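Local coordinates for iota-carrageenase (Alteromonas sp., PDB 1H80), which hydrolyses the beta-1,4 linkages inside iota-carrageenan, a sulfated galactan of red algal cell walls, with inversion of the anomeric configuration, at residues G55-I60 and H77-S82. Residues are numbered along the deposited sequence; the frame is centred on the assembly and turned at random.
With CA (calcium ion), chain C; NA (sodium ion), chain G.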
ATOM      1  N   GLY A  55       1.501  18.374  24.842  1.00 15.73           N
ATOM      2  CA  GLY A  55       1.014  18.544  23.485  1.00 14.28           C
ATOM      3  C   GLY A  55      -0.364  19.150  23.344  1.00 13.58           C
ATOM      4  O   GLY A  55      -0.806  19.942  24.177  1.00 13.75           O
ATOM      5  N   GLY A  56      -1.054  18.778  22.275  1.00 11.94           N
ATOM      6  CA  GLY A  56      -2.372  19.330  22.063  1.00 12.04           C
ATOM      7  C   GLY A  56      -2.979  18.914  20.748  1.00 12.45           C
ATOM      8  O   GLY A  56      -2.429  18.083  20.022  1.00 12.90           O
ATOM      9  N   THR A  57      -4.130  19.507  20.452  1.00 13.03           N
ATOM     10  CA  THR A  57      -4.861  19.210  19.237  1.00 13.64           C
ATOM     11  C   THR A  57      -4.874  20.407  18.309  1.00 13.70           C
ATOM     12  O   THR A  57      -4.941  21.551  18.753  1.00 14.00           O
ATOM     13  CB  THR A  57      -6.321  18.811  19.563  1.00 15.65           C
ATOM     14  OG1 THR A  57      -6.319  17.616  20.355  1.00 18.30           O
ATOM     15  CG2 THR A  57      -7.119  18.564  18.285  1.00 17.27           C
ATOM     16  N   LEU A  58      -4.782  20.133  17.015  1.00 11.84           N
ATOM     17  CA  LEU A  58      -4.841  21.179  16.014  1.00 11.59           C
ATOM     18  C   LEU A  58      -6.047  20.877  15.146  1.00 11.27           C
ATOM     19  O   LEU A  58      -6.178  19.773  14.615  1.00 11.44           O
ATOM     20  CB  LEU A  58      -3.587  21.179  15.138  1.00 11.61           C
ATOM     21  CG  LEU A  58      -3.667  22.188  13.989  1.00 12.39           C
ATOM     22  CD1 LEU A  58      -3.694  23.606  14.554  1.00 13.05           C
ATOM     23  CD2 LEU A  58      -2.475  22.009  13.061  1.00 14.32           C
ATOM     24  N   LEU A  59      -6.940  21.846  15.015  1.00 11.87           N
ATOM     25  CA  LEU A  59      -8.107  21.654  14.178  1.00 11.34           C
ATOM     26  C   LEU A  59      -7.854  22.317  12.837  1.00 11.41           C
ATOM     27  O   LEU A  59      -7.437  23.470  12.791  1.00 11.86           O
ATOM     28  CB  LEU A  59      -9.351  22.291  14.806  1.00 12.89           C
ATOM     29  CG  LEU A  59     -10.635  22.138  13.980  1.00 14.48           C
ATOM     30  CD1 LEU A  59     -11.046  20.668  13.929  1.00 14.66           C
ATOM     31  CD2 LEU A  59     -11.745  22.965  14.596  1.00 17.41           C
ATOM     32  N   ILE A  60      -8.066  21.571  11.760  1.00 11.82           N
ATOM     33  CA  ILE A  60      -7.940  22.120  10.417  1.00 11.91           C
ATOM     34  C   ILE A  60      -9.403  22.284  10.028  1.00 12.66           C
ATOM     35  O   ILE A  60     -10.094  21.308   9.733  1.00 12.99           O
ATOM     36  CB  ILE A  60      -7.238  21.151   9.453  1.00 13.32           C
ATOM     37  CG1 ILE A  60      -5.789  20.952   9.898  1.00 13.47           C
ATOM     38  CG2 ILE A  60      -7.281  21.706   8.034  1.00 14.01           C
ATOM     39  CD1 ILE A  60      -4.968  20.085   8.958  1.00 14.88           C
ATOM     40  N   HIS A  77      -1.868  16.220  17.726  1.00 10.52           N
ATOM     41  CA  HIS A  77      -3.048  15.481  17.320  1.00 10.82           C
ATOM     42  C   HIS A  77      -3.894  16.366  16.443  1.00 11.37           C
ATOM     43  O   HIS A  77      -4.516  17.321  16.903  1.00 13.26           O
ATOM     44  CB  HIS A  77      -3.780  15.023  18.576  1.00 11.67           C
ATOM     45  CG  HIS A  77      -2.945  14.122  19.427  1.00 12.44           C
ATOM     46  ND1 HIS A  77      -2.854  12.767  19.202  1.00 11.55           N
ATOM     47  CD2 HIS A  77      -2.052  14.402  20.406  1.00 12.94           C
ATOM     48  CE1 HIS A  77      -1.937  12.250  20.000  1.00 13.08           C
ATOM     49  NE2 HIS A  77      -1.435  13.221  20.739  1.00 13.37           N
ATOM     50  N   ILE A  78      -3.882  16.044  15.157  1.00 10.27           N
ATOM     51  CA  ILE A  78      -4.607  16.813  14.166  1.00 10.88           C
ATOM     52  C   ILE A  78      -5.983  16.248  13.876  1.00 10.90           C
ATOM     53  O   ILE A  78      -6.147  15.047  13.662  1.00 10.96           O
ATOM     54  CB  ILE A  78      -3.789  16.890  12.860  1.00 11.42           C
ATOM     55  CG1 ILE A  78      -2.459  17.597  13.140  1.00 12.40           C
ATOM     56  CG2 ILE A  78      -4.579  17.619  11.780  1.00 12.11           C
ATOM     57  CD1 ILE A  78      -1.493  17.575  11.975  1.00 14.31           C
ATOM     58  N   ARG A  79      -6.977  17.129  13.901  1.00 10.96           N
ATOM     59  CA  ARG A  79      -8.347  16.748  13.604  1.00 11.55           C
ATOM     60  C   ARG A  79      -8.767  17.619  12.440  1.00 11.47           C
ATOM     61  O   ARG A  79      -8.542  18.830  12.436  1.00 11.56           O
ATOM     62  CB  ARG A  79      -9.246  16.962  14.824  1.00 12.81           C
ATOM     63  CG  ARG A  79      -8.942  15.970  15.948  1.00 14.56           C
ATOM     64  CD  ARG A  79      -9.171  14.530  15.483  1.00 17.36           C
ATOM     65  NE  ARG A  79      -8.821  13.537  16.499  1.00 18.56           N
ATOM     66  CZ  ARG A  79      -7.592  13.080  16.736  1.00 18.25           C
ATOM     67  NH1 ARG A  79      -6.548  13.512  16.033  1.00 15.02           N
ATOM     68  NH2 ARG A  79      -7.410  12.180  17.693  1.00 18.96           N
ATOM     69  N   VAL A  80      -9.376  16.991  11.447  1.00 10.32           N
ATOM     70  CA  VAL A  80      -9.770  17.697  10.238  1.00 11.06           C
ATOM     71  C   VAL A  80     -11.273  17.723  10.029  1.00 10.72           C
ATOM     72  O   VAL A  80     -11.926  16.684  10.055  1.00 11.46           O
ATOM     73  CB  VAL A  80      -9.104  17.027   9.020  1.00 11.41           C
ATOM     74  CG1 VAL A  80      -9.321  17.864   7.779  1.00 11.93           C
ATOM     75  CG2 VAL A  80      -7.618  16.817   9.292  1.00 11.91           C
ATOM     76  N   GLU A  81     -11.835  18.907   9.809  1.00 11.43           N
ATOM     77  CA  GLU A  81     -13.273  18.978   9.597  1.00 11.89           C
ATOM     78  C   GLU A  81     -13.677  18.240   8.325  1.00 12.10           C
ATOM     79  O   GLU A  81     -12.883  18.081   7.395  1.00 11.48           O
ATOM     80  CB  GLU A  81     -13.754  20.429   9.603  1.00 12.41           C
ATOM     81  CG  GLU A  81     -13.605  21.059  10.983  1.00 15.07           C
ATOM     82  CD  GLU A  81     -14.429  22.321  11.163  1.00 16.37           C
ATOM     83  OE1 GLU A  81     -14.368  23.206  10.290  1.00 17.13           O
ATOM     84  OE2 GLU A  81     -15.133  22.430  12.192  1.00 17.37           O
ATOM     85  N   SER A  82     -14.925  17.793   8.300  1.00 13.76           N
ATOM     86  CA  SER A  82     -15.452  16.969   7.219  1.00 14.61           C
ATOM     87  C   SER A  82     -15.549  17.504   5.795  1.00 14.84           C
ATOM     88  O   SER A  82     -15.664  16.714   4.854  1.00 16.07           O
ATOM     89  CB  SER A  82     -16.812  16.415   7.641  1.00 15.29           C
ATOM     90  OG  SER A  82     -17.244  15.402   6.753  1.00 19.22           O
TER
HETATM   91 CA    CA C1492     -16.742  14.695   4.398  1.00 15.96          CA
HETATM   92 NA    NA G1496     -15.754  24.640  11.707  1.00 15.82          NA
HETATM   93  O   HOH W   1     -18.447  16.252   4.056  1.00 25.07           O
HETATM   94  O   HOH W   2     -15.497  15.214   2.370  1.00 22.74           O
HETATM   95  O   HOH W   3     -18.313  13.914   2.525  1.00 32.61           O
HETATM   96  O   HOH W   4     -16.256  12.465   3.284  1.00 23.40           O
HETATM   97  O   HOH W   5     -15.708  25.647   9.662  1.00 22.85           O
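Leu58 and Ile78 pair in parallel register, as do Thr57 with His77, Leu59 with Arg79 and Ile60 with Val80. Five backbone hydrogen bonds alternate along the two strands. The first, His77 N to Gly56 O, is the most bent, at 144° at the hydrogen. The last, Glu81 N to Ile60 O, is almost straight at 177° and extends the ladder past strand 77-80.

The buried, closely packed side is apolar: Leu58, Ile60, Ile78 and Val80. Ile60 CD1 lies 3.8 Å from Ile78 CG2 and 4.2 Å from Val80 CG2. Leu58 CB meets Ile78 CG1 more loosely, at 4.3 Å. Helix 39-50 packs on Leu58, and Phe113 of the next parallel strand packs on Ile78 and Val80.

The face of Thr57, Leu59, His77 and Arg79 is mixed; His77 is buried, and the other three are partly exposed. Thr57 CG2 sits 3.2 Å from His77 O and 3.9 Å from Arg79 CG. Thr57 OG1 is hydrogen-bonded to Gln18 OE1. A glycine at Thr57 would probably open a gap beside Arg79 CG and leave Gln18 without this partner. Arg79 bends at CG (chi2 -61°), and its NH1 turns back to Ile78 O at 2.9 Å, from above the carbonyl plane. NH1 and His77 ND1 are both hydrogen-bonded to Ser112 OG. Leu59 CD1 touches Glu81 CG, next to the carboxylate, at 3.9 Å. Both carboxylate oxygens bind a sodium ion, and OE1 also accepts a hydrogen bond from Asn62 N.

The strands are successive rungs of a right-handed parallel beta-helix. Backbone hydrogen bonds join the rungs, and aliphatic side chains together with Phe113 pack in the interior. Sodium probably offsets the charge of Glu81, and calcium, also bound by Asn118 and Gly119, ties Ser82 (O and OG) to that part of the chain.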